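Minor fimbrium subunit Mfa5 (Porphyromonas gingivalis ATCC 33277, PDB 6TO1) serves as an accessory subunit of the minor fimbriae, the cell-surface pili that mediate biofilm formation and adhesion onto host cells and other oral bacteria. Local coordinates at residues S84-P89 and T123-V128; P102-N107 and I422-T427; I117-V122 and I406-G411; L174-H179 and R199-I204; R183-T188 and A192-K197. One frame throughout, in Å; residues are numbered along the deposited sequence. Where two conformers were deposited one is given.

In the fold
Strands 110-119 and 408-417 belong to a two-sheet domain, and the von Willebrand factor A domain is built from the chain between them. Contact 3 packs these sheets together. Contact 1 lies at the junction of the two domains, about 15 Å from contact 3 between centres, and O of P89 probably accepts a hydrogen bond from N of K120. Contacts 4 and 5, centres about 12 Å apart, lie in the inserted domain and meet where L174 pairs with L184 and S185. The side chain of D178 in contact 4 is about 8 Å from the magnesium ion. Contact 2 is far off, centre to centre about 75 Å from contact 4 and about 32 Å from contact 3.

Contact 1: residues S84-P89 and T123-V128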
# COMPACT_ATOMS: atom_id res chain seq x y z
N SER A 84 11.56 -8.01 -4.66
CA SER A 84 10.66 -6.90 -4.41
C SER A 84 9.31 -7.41 -3.92
O SER A 84 8.80 -8.41 -4.44
CB SER A 84 10.49 -6.05 -5.66
OG SER A 84 11.66 -5.31 -5.94
N PRO A 85 8.70 -6.76 -2.94
CA PRO A 85 7.37 -7.16 -2.50
C PRO A 85 6.34 -6.85 -3.57
O PRO A 85 6.63 -6.06 -4.49
CB PRO A 85 7.14 -6.31 -1.25
CG PRO A 85 7.96 -5.12 -1.46
CD PRO A 85 9.18 -5.54 -2.25
N PRO A 86 5.14 -7.42 -3.48
CA PRO A 86 4.06 -6.99 -4.37
C PRO A 86 3.81 -5.49 -4.26
O PRO A 86 4.01 -4.88 -3.21
CB PRO A 86 2.85 -7.78 -3.88
CG PRO A 86 3.45 -9.00 -3.14
CD PRO A 86 4.69 -8.41 -2.49
N VAL A 87 3.33 -4.91 -5.36
CA VAL A 87 2.96 -3.49 -5.40
C VAL A 87 1.62 -3.27 -4.71
O VAL A 87 0.67 -4.05 -4.90
CB VAL A 87 2.92 -3.00 -6.86
CG1 VAL A 87 2.29 -1.58 -6.92
CG2 VAL A 87 4.31 -3.03 -7.48
N VAL A 88 1.51 -2.18 -3.96
CA VAL A 88 0.26 -1.85 -3.26
C VAL A 88 -0.79 -1.42 -4.29
O VAL A 88 -0.50 -0.52 -5.12
CB VAL A 88 0.48 -0.75 -2.22
CG1 VAL A 88 -0.87 -0.30 -1.65
CG2 VAL A 88 1.39 -1.22 -1.11
N PRO A 89 -1.97 -2.02 -4.29
CA PRO A 89 -2.98 -1.64 -5.29
C PRO A 89 -3.47 -0.23 -5.06
O PRO A 89 -3.62 0.22 -3.92
CB PRO A 89 -4.11 -2.66 -5.07
CG PRO A 89 -3.37 -3.89 -4.50
CD PRO A 89 -2.35 -3.26 -3.58
N THR A 123 0.72 -7.75 2.20
CA THR A 123 1.51 -8.54 3.15
C THR A 123 2.69 -9.15 2.39
O THR A 123 2.51 -9.77 1.34
CB THR A 123 0.63 -9.63 3.78
OG1 THR A 123 -0.43 -9.00 4.52
CG2 THR A 123 1.43 -10.48 4.71
N VAL A 124 3.89 -8.91 2.88
CA VAL A 124 5.10 -9.37 2.19
C VAL A 124 5.24 -10.87 2.42
O VAL A 124 5.30 -11.28 3.58
CB VAL A 124 6.32 -8.59 2.69
CG1 VAL A 124 7.60 -9.14 2.05
CG2 VAL A 124 6.18 -7.10 2.41
N PRO A 125 5.29 -11.71 1.39
CA PRO A 125 5.42 -13.16 1.64
C PRO A 125 6.69 -13.51 2.41
O PRO A 125 7.78 -12.98 2.16
CB PRO A 125 5.42 -13.79 0.24
CG PRO A 125 4.60 -12.78 -0.58
CD PRO A 125 5.06 -11.44 -0.04
N VAL A 126 6.54 -14.41 3.37
CA VAL A 126 7.63 -14.77 4.26
C VAL A 126 7.53 -16.27 4.51
O VAL A 126 6.44 -16.78 4.81
CB VAL A 126 7.60 -13.98 5.58
CG1 VAL A 126 6.18 -13.99 6.19
CG2 VAL A 126 8.64 -14.51 6.58
N ASP A 127 8.64 -16.97 4.35
CA ASP A 127 8.72 -18.39 4.64
C ASP A 127 9.68 -18.58 5.81
O ASP A 127 10.71 -17.90 5.89
CB ASP A 127 9.22 -19.19 3.43
CG ASP A 127 8.11 -19.48 2.43
OD1 ASP A 127 6.92 -19.48 2.81
OD2 ASP A 127 8.45 -19.70 1.24
N VAL A 128 9.33 -19.49 6.71
CA VAL A 128 10.05 -19.75 7.95
C VAL A 128 10.32 -21.24 8.04
O VAL A 128 9.41 -22.04 7.80
CB VAL A 128 9.25 -19.30 9.19
CG1 VAL A 128 10.00 -19.60 10.47
CG2 VAL A 128 8.87 -17.83 9.06
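The carbonyl oxygen of P85 accepts a hydrogen bond from ND2 of N512, a bond at the residue whose ring meets V124. Across the contact everything is apolar: CB of P85 rests on CG2 of V124 at 3.9 Å. One residue further along, the delta carbons of two proline rings meet, CD of P86 lying 3.9 Å from CD of P125. No hydrogen bond joins the two segments, and these two touches bury a modest area. The P86 side is exposed to solvent, whereas V124 lies in the interior.

The shape of V124 decides which branch is used. With CG1 opposite the backbone nitrogen (chi1 175°), CG2 falls beside that nitrogen and is the methyl that reaches P85. V124 also packs on V226 and I404, as befits a compact branched residue among apolar neighbours. Proline suits P85, P86 and P125 because each has no amide hydrogen to satisfy and offers a rigid hydrocarbon edge instead. Residues 84-89 keep the extended backbone of a polyproline II segment, and toward its far end the amide of V88 bonds to OG of S511.

On the other side, backbone bonds from V124 to Q402 and from P125 to D227 lead the chain into strand 126-133. The arrangement is that of an interdomain junction, a proline-rich lead-in lying against the linker that enters a central strand of the von Willebrand factor A sheet.

Contact 2: residues P102-N107 and I422-T427; sequences PMDPEN and IVKNLT
One short salt bridge is the tight point between E106 and K424: OE1 of E106 lies 2.7 Å from NZ of K424, the side chains crossing at about a right angle. A type II turn from V423 to L426 presents K424 at its second position. The lysine chain is fully extended up to its last torsion, where it bends (chi4 63°) and brings the ammonium group round to the carboxylate. NZ is also hydrogen-bonded to the hydroxyl of Y472.

The inner side belongs to buried D104. Its OD1 stands 4.4 Å from NZ of K424, beyond salt-bridge range, and is held instead by R470 and the hydroxyl of Y472. OD2 of D104 turns back on its own loop, taking a weak bond from N of E106 at 2.9 Å, which closes an Asx turn. A second weak bond reaches OD2 of D104 from N of N107 at 3.3 Å.

By contrast the outer side is loose, for E106 is exposed and meets the other segment through its carboxylate alone.

The Y472 hydroxyl joins D104 to K424, E106 pairs with K424 and R470 with D104, so the charges probably balance, and the buried D104 is likely to stay ionised.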
# COMPACT_ATOMS: atom_id res chain seq x y z
N PRO A 102 -29.69 21.71 1.91
CA PRO A 102 -30.31 22.70 1.03
C PRO A 102 -29.61 22.85 -0.31
O PRO A 102 -28.41 22.62 -0.43
CB PRO A 102 -30.15 23.99 1.83
CG PRO A 102 -28.77 23.82 2.42
CD PRO A 102 -28.64 22.32 2.74
N MET A 103 -30.37 23.28 -1.32
CA MET A 103 -29.78 23.67 -2.58
C MET A 103 -28.86 24.87 -2.40
O MET A 103 -28.97 25.64 -1.45
CB MET A 103 -30.89 23.95 -3.58
CG MET A 103 -31.60 22.67 -3.92
SD MET A 103 -32.37 22.76 -5.50
CE MET A 103 -34.08 22.78 -4.98
N ASP A 104 -27.91 25.02 -3.32
CA ASP A 104 -27.01 26.15 -3.26
C ASP A 104 -27.81 27.42 -3.53
O ASP A 104 -28.55 27.48 -4.52
CB ASP A 104 -25.87 26.02 -4.27
CG ASP A 104 -24.81 27.10 -4.09
OD1 ASP A 104 -23.65 26.78 -3.73
OD2 ASP A 104 -25.12 28.29 -4.32
N PRO A 105 -27.70 28.44 -2.68
CA PRO A 105 -28.56 29.62 -2.84
C PRO A 105 -28.12 30.55 -3.97
O PRO A 105 -28.96 31.20 -4.59
CB PRO A 105 -28.43 30.33 -1.48
CG PRO A 105 -27.03 30.00 -1.03
CD PRO A 105 -26.73 28.60 -1.58
N GLU A 106 -26.82 30.58 -4.26
CA GLU A 106 -26.33 31.44 -5.34
C GLU A 106 -26.75 30.92 -6.71
O GLU A 106 -27.08 31.71 -7.60
CB GLU A 106 -24.81 31.54 -5.26
CG GLU A 106 -24.33 32.44 -4.13
CD GLU A 106 -22.83 32.55 -4.09
OE1 GLU A 106 -22.20 31.86 -3.26
OE2 GLU A 106 -22.28 33.33 -4.89
N ASN A 107 -26.72 29.61 -6.91
CA ASN A 107 -27.04 29.01 -8.19
C ASN A 107 -27.40 27.56 -7.92
O ASN A 107 -26.53 26.77 -7.54
CB ASN A 107 -25.88 29.13 -9.17
CG ASN A 107 -26.19 28.53 -10.54
OD1 ASN A 107 -27.14 27.75 -10.72
ND2 ASN A 107 -25.37 28.90 -11.53
N ILE A 422 -17.94 26.21 -13.99
CA ILE A 422 -16.93 26.99 -13.29
C ILE A 422 -16.83 26.51 -11.85
O ILE A 422 -17.80 25.99 -11.28
CB ILE A 422 -17.24 28.48 -13.36
CG1 ILE A 422 -18.57 28.77 -12.69
CG2 ILE A 422 -17.33 28.95 -14.82
CD1 ILE A 422 -19.00 30.24 -12.84
N VAL A 423 -15.65 26.65 -11.29
CA VAL A 423 -15.37 26.19 -9.94
C VAL A 423 -15.64 27.33 -8.99
O VAL A 423 -15.11 28.43 -9.15
CB VAL A 423 -13.92 25.69 -9.81
CG1 VAL A 423 -13.70 25.16 -8.40
CG2 VAL A 423 -13.63 24.59 -10.81
N LYS A 424 -16.49 27.07 -8.00
CA LYS A 424 -16.85 28.09 -7.02
C LYS A 424 -15.59 28.67 -6.40
O LYS A 424 -14.69 27.94 -5.99
CB LYS A 424 -17.75 27.46 -5.96
CG LYS A 424 -18.25 28.42 -4.89
CD LYS A 424 -19.19 27.72 -3.93
CE LYS A 424 -19.70 28.64 -2.82
NZ LYS A 424 -20.50 29.76 -3.38
N ASN A 425 -15.52 30.00 -6.41
CA ASN A 425 -14.56 30.84 -5.70
C ASN A 425 -13.16 30.84 -6.27
O ASN A 425 -12.25 31.39 -5.65
CB ASN A 425 -14.48 30.48 -4.21
CG ASN A 425 -15.73 30.87 -3.45
OD1 ASN A 425 -16.47 31.76 -3.87
ND2 ASN A 425 -15.99 30.17 -2.35
N LEU A 426 -12.95 30.25 -7.44
CA LEU A 426 -11.62 30.23 -8.05
C LEU A 426 -11.59 31.34 -9.10
O LEU A 426 -12.14 31.20 -10.19
CB LEU A 426 -11.29 28.87 -8.64
CG LEU A 426 -11.34 27.70 -7.66
CD1 LEU A 426 -10.52 26.51 -8.23
CD2 LEU A 426 -10.85 28.03 -6.26
N THR A 427 -10.96 32.46 -8.74
CA THR A 427 -10.91 33.62 -9.61
C THR A 427 -9.53 33.88 -10.19
O THR A 427 -9.43 34.53 -11.23
CB THR A 427 -11.34 34.88 -8.84
OG1 THR A 427 -10.44 35.11 -7.76
CG2 THR A 427 -12.75 34.71 -8.30

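Contact 3: residues I117-V122 and I406-G411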
# COMPACT_ATOMS: atom_id res chain seq x y z
N ILE A 117 -8.59 8.81 -4.35
CA ILE A 117 -7.54 7.83 -4.57
C ILE A 117 -7.59 6.89 -3.37
O ILE A 117 -7.52 7.34 -2.22
CB ILE A 117 -6.16 8.50 -4.67
CG1 ILE A 117 -6.13 9.55 -5.77
CG2 ILE A 117 -5.10 7.41 -4.92
CD1 ILE A 117 -4.87 10.48 -5.67
N THR A 118 -7.67 5.59 -3.64
CA THR A 118 -7.73 4.59 -2.59
C THR A 118 -6.57 3.62 -2.75
O THR A 118 -6.29 3.13 -3.86
CB THR A 118 -9.05 3.81 -2.63
OG1 THR A 118 -10.14 4.72 -2.45
CG2 THR A 118 -9.10 2.80 -1.49
N THR A 119 -5.88 3.37 -1.66
CA THR A 119 -4.79 2.41 -1.61
C THR A 119 -5.25 1.21 -0.79
O THR A 119 -5.98 1.35 0.20
CB THR A 119 -3.53 3.00 -0.97
OG1 THR A 119 -3.86 3.54 0.31
CG2 THR A 119 -2.95 4.11 -1.84
N LYS A 120 -4.80 0.02 -1.18
CA LYS A 120 -5.10 -1.18 -0.43
C LYS A 120 -3.85 -1.62 0.34
O LYS A 120 -3.13 -0.79 0.88
CB LYS A 120 -5.63 -2.27 -1.34
CG LYS A 120 -6.98 -1.83 -2.01
N ALA A 121 -3.63 -2.92 0.44
CA ALA A 121 -2.63 -3.42 1.37
C ALA A 121 -1.84 -4.54 0.72
O ALA A 121 -2.30 -5.18 -0.22
CB ALA A 121 -3.26 -3.92 2.68
N VAL A 122 -0.62 -4.75 1.25
CA VAL A 122 0.26 -5.83 0.82
C VAL A 122 0.89 -6.45 2.05
O VAL A 122 1.57 -5.76 2.82
CB VAL A 122 1.38 -5.36 -0.14
CG1 VAL A 122 2.51 -6.41 -0.22
CG2 VAL A 122 0.79 -5.04 -1.48
N ILE A 406 3.63 2.40 2.58
CA ILE A 406 3.32 3.46 1.63
C ILE A 406 2.60 2.87 0.43
O ILE A 406 3.04 1.86 -0.15
CB ILE A 406 4.58 4.21 1.17
CG1 ILE A 406 5.35 4.83 2.32
CG2 ILE A 406 4.19 5.29 0.13
CD1 ILE A 406 4.61 5.80 3.13
N GLY A 407 1.52 3.52 0.01
CA GLY A 407 0.81 3.08 -1.17
C GLY A 407 1.24 3.85 -2.40
O GLY A 407 1.47 3.26 -3.46
N ILE A 408 1.37 5.17 -2.26
CA ILE A 408 1.82 6.07 -3.32
C ILE A 408 2.94 6.95 -2.76
O ILE A 408 2.75 7.61 -1.73
CB ILE A 408 0.65 6.94 -3.84
CG1 ILE A 408 -0.33 6.06 -4.62
CG2 ILE A 408 1.15 8.12 -4.61
CD1 ILE A 408 -1.70 6.72 -4.74
N GLN A 409 4.10 6.95 -3.43
CA GLN A 409 5.22 7.77 -2.97
C GLN A 409 5.09 9.21 -3.43
O GLN A 409 5.49 10.13 -2.71
CB GLN A 409 6.54 7.19 -3.46
CG GLN A 409 6.78 5.77 -2.99
CD GLN A 409 8.18 5.29 -3.29
OE1 GLN A 409 8.93 5.94 -4.03
NE2 GLN A 409 8.55 4.15 -2.72
N ARG A 410 4.59 9.41 -4.64
CA ARG A 410 4.39 10.70 -5.29
C ARG A 410 3.13 10.56 -6.11
O ARG A 410 2.91 9.51 -6.72
CB ARG A 410 5.55 11.07 -6.22
CG ARG A 410 6.87 11.36 -5.52
CD ARG A 410 6.80 12.66 -4.76
NE ARG A 410 8.11 13.10 -4.30
CZ ARG A 410 8.68 12.68 -3.18
NH1 ARG A 410 8.06 11.80 -2.42
NH2 ARG A 410 9.87 13.15 -2.82
N GLY A 411 2.32 11.61 -6.19
CA GLY A 411 1.19 11.58 -7.08
C GLY A 411 0.81 12.96 -7.56
O GLY A 411 0.89 13.95 -6.81
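Apolar packing comes first, with I117 and I408 crossing at about a right angle. CG2 of I117 presses on CD1 of I408 at 3.5 Å, tighter than usual for two carbons. The methyl of I117 is in place because it lies opposite the backbone nitrogen, CG1 taking the position beside that nitrogen (chi1 -56°). The same CD1 of I408 is approached by CG2 of T119 at 4.1 Å, and V90, I459 and Y508 also pack on I408. Branched isoleucines fill such a buried interior well.

A second kind of contact is between a methyl and the backbone: CG2 of T119 lies 4.0 Å from CA of G407. Glycine fits here because it presents a bare alpha carbon to the methyl, on the side from which a side chain would have projected.

The polar interactions reach outside the two segments. T119 turns CG2 to the contact and OG1 to strand neighbours, donating to the carbonyl oxygen of L460 and accepting from the amide of S463, so this buried hydroxyl is satisfied. Threonine thereby serves both an apolar and a polar surface.

G407 and I408 together face I459 as a classic beta bulge, where the chain turns a corner. The whole is the interior of a beta sandwich, strand 110-119 from one antiparallel sheet meeting the start of strand 408-417 from the other.

Contact 4: residues L174-H179 and R199-I204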
# COMPACT_ATOMS: atom_id res chain seq x y z
N LEU A 174 9.16 -27.40 9.20
CA LEU A 174 9.61 -27.88 10.49
C LEU A 174 10.63 -29.00 10.35
O LEU A 174 10.38 -30.00 9.67
CB LEU A 174 8.41 -28.35 11.33
CG LEU A 174 8.74 -28.84 12.74
CD1 LEU A 174 9.30 -27.71 13.61
CD2 LEU A 174 7.49 -29.49 13.37
N VAL A 175 11.77 -28.80 11.02
CA VAL A 175 12.86 -29.75 11.11
C VAL A 175 13.14 -30.04 12.59
O VAL A 175 13.17 -29.13 13.42
CB VAL A 175 14.14 -29.19 10.43
CG1 VAL A 175 15.31 -30.14 10.67
CG2 VAL A 175 13.93 -28.96 8.94
N SER A 176 13.38 -31.30 12.92
CA SER A 176 13.95 -31.65 14.22
C SER A 176 15.28 -32.35 13.95
O SER A 176 15.56 -32.79 12.83
CB SER A 176 13.03 -32.55 15.04
OG SER A 176 12.95 -33.84 14.47
N TYR A 177 16.12 -32.43 14.98
CA TYR A 177 17.34 -33.16 14.77
C TYR A 177 17.87 -33.71 16.08
O TYR A 177 17.66 -33.17 17.17
CB TYR A 177 18.43 -32.30 14.10
CG TYR A 177 18.97 -31.17 14.95
CD1 TYR A 177 20.11 -31.33 15.72
CD2 TYR A 177 18.36 -29.94 14.97
CE1 TYR A 177 20.61 -30.31 16.48
CE2 TYR A 177 18.85 -28.92 15.73
CZ TYR A 177 19.98 -29.10 16.49
OH TYR A 177 20.48 -28.05 17.24
N ASP A 178 18.57 -34.82 15.94
CA ASP A 178 19.39 -35.42 16.99
C ASP A 178 20.73 -35.75 16.33
O ASP A 178 21.47 -34.83 15.92
CB ASP A 178 18.71 -36.64 17.60
CG ASP A 178 18.07 -37.56 16.58
OD1 ASP A 178 18.80 -38.33 15.92
OD2 ASP A 178 16.80 -37.50 16.45
N HIS A 179 21.10 -37.02 16.26
CA HIS A 179 22.31 -37.35 15.51
C HIS A 179 22.10 -37.27 14.00
O HIS A 179 23.07 -37.39 13.25
CB HIS A 179 22.88 -38.73 15.89
CG HIS A 179 21.90 -39.86 15.74
ND1 HIS A 179 21.10 -40.26 16.79
CD2 HIS A 179 21.59 -40.65 14.69
CE1 HIS A 179 20.35 -41.28 16.39
NE2 HIS A 179 20.63 -41.53 15.12
N ARG A 199 4.79 -31.55 19.39
CA ARG A 199 4.48 -32.30 20.61
C ARG A 199 5.08 -33.69 20.60
O ARG A 199 5.26 -34.28 21.67
CB ARG A 199 2.96 -32.40 20.81
CG ARG A 199 2.36 -31.10 21.28
CD ARG A 199 0.93 -31.29 21.81
NE ARG A 199 0.11 -31.93 20.80
CZ ARG A 199 -0.59 -31.27 19.89
NH1 ARG A 199 -0.60 -29.95 19.87
NH2 ARG A 199 -1.31 -31.95 19.00
N ALA A 200 5.43 -34.23 19.43
CA ALA A 200 5.98 -35.58 19.37
C ALA A 200 7.51 -35.62 19.47
O ALA A 200 8.09 -36.71 19.30
CB ALA A 200 5.55 -36.28 18.09
N LEU A 201 8.17 -34.48 19.69
CA LEU A 201 9.62 -34.47 19.85
C LEU A 201 10.01 -35.33 21.04
O LEU A 201 9.33 -35.33 22.07
CB LEU A 201 10.11 -33.04 20.08
CG LEU A 201 9.93 -32.02 18.96
CD1 LEU A 201 10.43 -30.65 19.50
CD2 LEU A 201 10.66 -32.39 17.69
N THR A 202 11.14 -36.02 20.92
CA THR A 202 11.58 -36.93 21.95
C THR A 202 13.10 -36.96 21.97
O THR A 202 13.73 -36.89 20.90
CB THR A 202 11.01 -38.33 21.67
OG1 THR A 202 11.17 -39.17 22.81
CG2 THR A 202 11.71 -38.94 20.48
N PRO A 203 13.72 -37.05 23.14
CA PRO A 203 15.20 -36.93 23.20
C PRO A 203 15.91 -38.15 22.65
O PRO A 203 15.65 -39.28 23.06
CB PRO A 203 15.49 -36.74 24.69
CG PRO A 203 14.18 -36.47 25.35
CD PRO A 203 13.11 -37.07 24.48
N ILE A 204 16.86 -37.91 21.74
CA ILE A 204 17.64 -38.95 21.09
C ILE A 204 19.10 -38.50 21.11
O ILE A 204 19.38 -37.32 20.95
CB ILE A 204 17.17 -39.22 19.64
CG1 ILE A 204 15.73 -39.74 19.65
CG2 ILE A 204 18.09 -40.17 18.94
CD1 ILE A 204 15.12 -39.90 18.27
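I204 lies against the carboxylate of D178, and the two side chains run obliquely to each other. CD1 of I204 comes within 3.4 Å of OD2 of D178, while CG2 of I204 sits 3.5 Å from CG of D178. That same CG2 reaches the imidazole of H179, 3.6 Å from its CE1. Further back along the strand, CB of S176 meets CD2 of L201 at 3.6 Å. The touching parts, 176-179 and 201-204, run almost parallel, 5° apart in direction. Serine suits this place because its small side chain lets the leucine come close; L201 in turn packs on I132, L146 and I150, bridging the sheet and helix 143-160.

The next shell fixes the polar groups. Its CG set between the backbone nitrogen and the carbonyl carbon (chi1 43°), D178 turns OD2 to NE2 of H182 and NE2 of Q134, while OD1 takes a weak bond from the amide of H179 at 2.7 Å. OD1 also lies 3.1 Å above one face of the H179 ring, toward its rim. H179 is held by ND1, bonded to the carbonyl oxygen of W205, and its ring stacks on that of W205.

Beyond this, S135, S137 and T207 bind the magnesium ion, the two serines in the D-x-S-x-S sequence of a von Willebrand factor A domain, consistent with a metal-ion-dependent adhesion site beside this contact. Buried D178, about 8 Å from the magnesium ion and too far to coordinate it, is gripped by several donors and probably remains an anion.

Contact 5: residues R183-T188 and A192-K197; sequences RLSDFT and AFLCQK
S185 and L194 meet where the edge strand of the von Willebrand factor A sheet is covered by a helix; the axes of strand 183-186 and helix segment 192-197 approach to 8.6 Å, at 171°. The strand carries a classic beta bulge: L184 and S185 both face L174, and both point toward the helix. CB of L184 is 4.2 Å from CB of K197, as suits a leucine under a helix.

CB of S185 lies 3.7 Å from CD2 of L194. Beyond it, T188 and L194 reach tip to tip, CG2 of T188 being 3.7 Å from CG of L194. T188 can offer that methyl because its OG1 takes the place opposite the backbone nitrogen (chi1 -176°), from which it bonds to the amide of D190.

In K197 the bend at chi2 (-66°) goes with CE lying 3.9 Å from the carbonyl oxygen of L184, and CG lies over one face of the F193 ring, toward its rim. Exposed F193 presents its ring edge to S185. The serine hydroxyl is held by a 2.9 Å hydrogen bond from OG to the carbonyl oxygen of D186, on a lone pair, and OG of S185 stands 3.5 Å from CE2 of F193, near the ring plane.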
# COMPACT_ATOMS: atom_id res chain seq x y z
N ARG A 183 12.90 -34.29 8.55
CA ARG A 183 11.95 -33.36 7.92
C ARG A 183 10.57 -33.67 8.47
O ARG A 183 9.93 -34.65 8.06
CB ARG A 183 11.97 -33.47 6.40
CG ARG A 183 11.01 -32.44 5.76
CD ARG A 183 10.88 -32.63 4.26
NE ARG A 183 12.19 -32.46 3.62
CZ ARG A 183 12.39 -31.93 2.42
NH1 ARG A 183 11.36 -31.52 1.68
NH2 ARG A 183 13.63 -31.81 1.94
N LEU A 184 10.10 -32.85 9.40
CA LEU A 184 8.79 -33.10 10.01
C LEU A 184 7.65 -32.51 9.18
O LEU A 184 6.58 -33.11 9.09
CB LEU A 184 8.76 -32.51 11.41
CG LEU A 184 9.77 -33.11 12.42
CD1 LEU A 184 9.53 -32.57 13.83
CD2 LEU A 184 9.73 -34.63 12.41
N SER A 185 7.86 -31.33 8.58
CA SER A 185 6.86 -30.76 7.68
C SER A 185 7.52 -29.89 6.61
O SER A 185 8.44 -29.13 6.91
CB SER A 185 5.84 -29.93 8.47
OG SER A 185 4.79 -29.46 7.64
N ASP A 186 7.08 -30.03 5.36
CA ASP A 186 7.38 -29.02 4.35
C ASP A 186 6.58 -27.75 4.68
O ASP A 186 5.78 -27.72 5.61
CB ASP A 186 7.06 -29.50 2.94
CG ASP A 186 7.88 -28.79 1.83
OD1 ASP A 186 8.53 -27.74 2.04
OD2 ASP A 186 7.87 -29.30 0.69
N PHE A 187 6.77 -26.71 3.88
CA PHE A 187 6.08 -25.45 4.11
C PHE A 187 4.57 -25.65 4.18
O PHE A 187 3.97 -26.29 3.30
CB PHE A 187 6.44 -24.48 3.00
CG PHE A 187 7.83 -23.93 3.10
CD1 PHE A 187 8.23 -23.23 4.21
CD2 PHE A 187 8.72 -24.11 2.05
CE1 PHE A 187 9.51 -22.69 4.29
CE2 PHE A 187 10.00 -23.58 2.11
CZ PHE A 187 10.39 -22.87 3.22
N THR A 188 3.95 -25.10 5.22
CA THR A 188 2.51 -25.27 5.39
C THR A 188 1.95 -24.14 6.23
O THR A 188 2.68 -23.40 6.89
CB THR A 188 2.19 -26.64 6.02
OG1 THR A 188 0.78 -26.85 6.11
CG2 THR A 188 2.74 -26.77 7.42
N ALA A 192 -2.36 -27.05 13.19
CA ALA A 192 -2.59 -28.25 13.99
C ALA A 192 -1.59 -29.36 13.64
O ALA A 192 -1.14 -30.10 14.52
CB ALA A 192 -4.02 -28.76 13.79
N PHE A 193 -1.28 -29.51 12.36
CA PHE A 193 -0.28 -30.47 11.93
C PHE A 193 1.09 -30.11 12.51
O PHE A 193 1.78 -30.96 13.06
CB PHE A 193 -0.23 -30.50 10.39
CG PHE A 193 0.72 -31.51 9.84
CD1 PHE A 193 0.35 -32.84 9.72
CD2 PHE A 193 2.00 -31.14 9.46
CE1 PHE A 193 1.24 -33.77 9.23
CE2 PHE A 193 2.89 -32.06 8.98
CZ PHE A 193 2.52 -33.38 8.85
N LEU A 194 1.49 -28.85 12.37
CA LEU A 194 2.80 -28.45 12.88
C LEU A 194 2.89 -28.67 14.39
O LEU A 194 3.89 -29.20 14.89
CB LEU A 194 3.03 -26.97 12.54
CG LEU A 194 3.32 -26.62 11.07
CD1 LEU A 194 3.16 -25.10 10.89
CD2 LEU A 194 4.69 -27.10 10.63
N CYS A 195 1.84 -28.31 15.13
CA CYS A 195 1.92 -28.41 16.58
C CYS A 195 1.94 -29.86 17.03
O CYS A 195 2.59 -30.19 18.02
CB CYS A 195 0.77 -27.65 17.23
SG CYS A 195 0.96 -25.84 17.11
N GLN A 196 1.27 -30.74 16.29
CA GLN A 196 1.30 -32.15 16.60
C GLN A 196 2.71 -32.71 16.43
O GLN A 196 3.17 -33.50 17.25
CB GLN A 196 0.29 -32.88 15.71
CG GLN A 196 -0.04 -34.27 16.16
CD GLN A 196 1.06 -35.24 15.80
OE1 GLN A 196 1.51 -35.28 14.66
NE2 GLN A 196 1.52 -36.01 16.79
N LYS A 197 3.42 -32.29 15.38
CA LYS A 197 4.78 -32.77 15.20
C LYS A 197 5.70 -32.26 16.30
O LYS A 197 6.60 -32.98 16.75
CB LYS A 197 5.29 -32.36 13.82
CG LYS A 197 4.54 -32.98 12.67
CD LYS A 197 4.75 -34.47 12.64
CE LYS A 197 4.10 -35.09 11.40
NZ LYS A 197 4.26 -36.57 11.41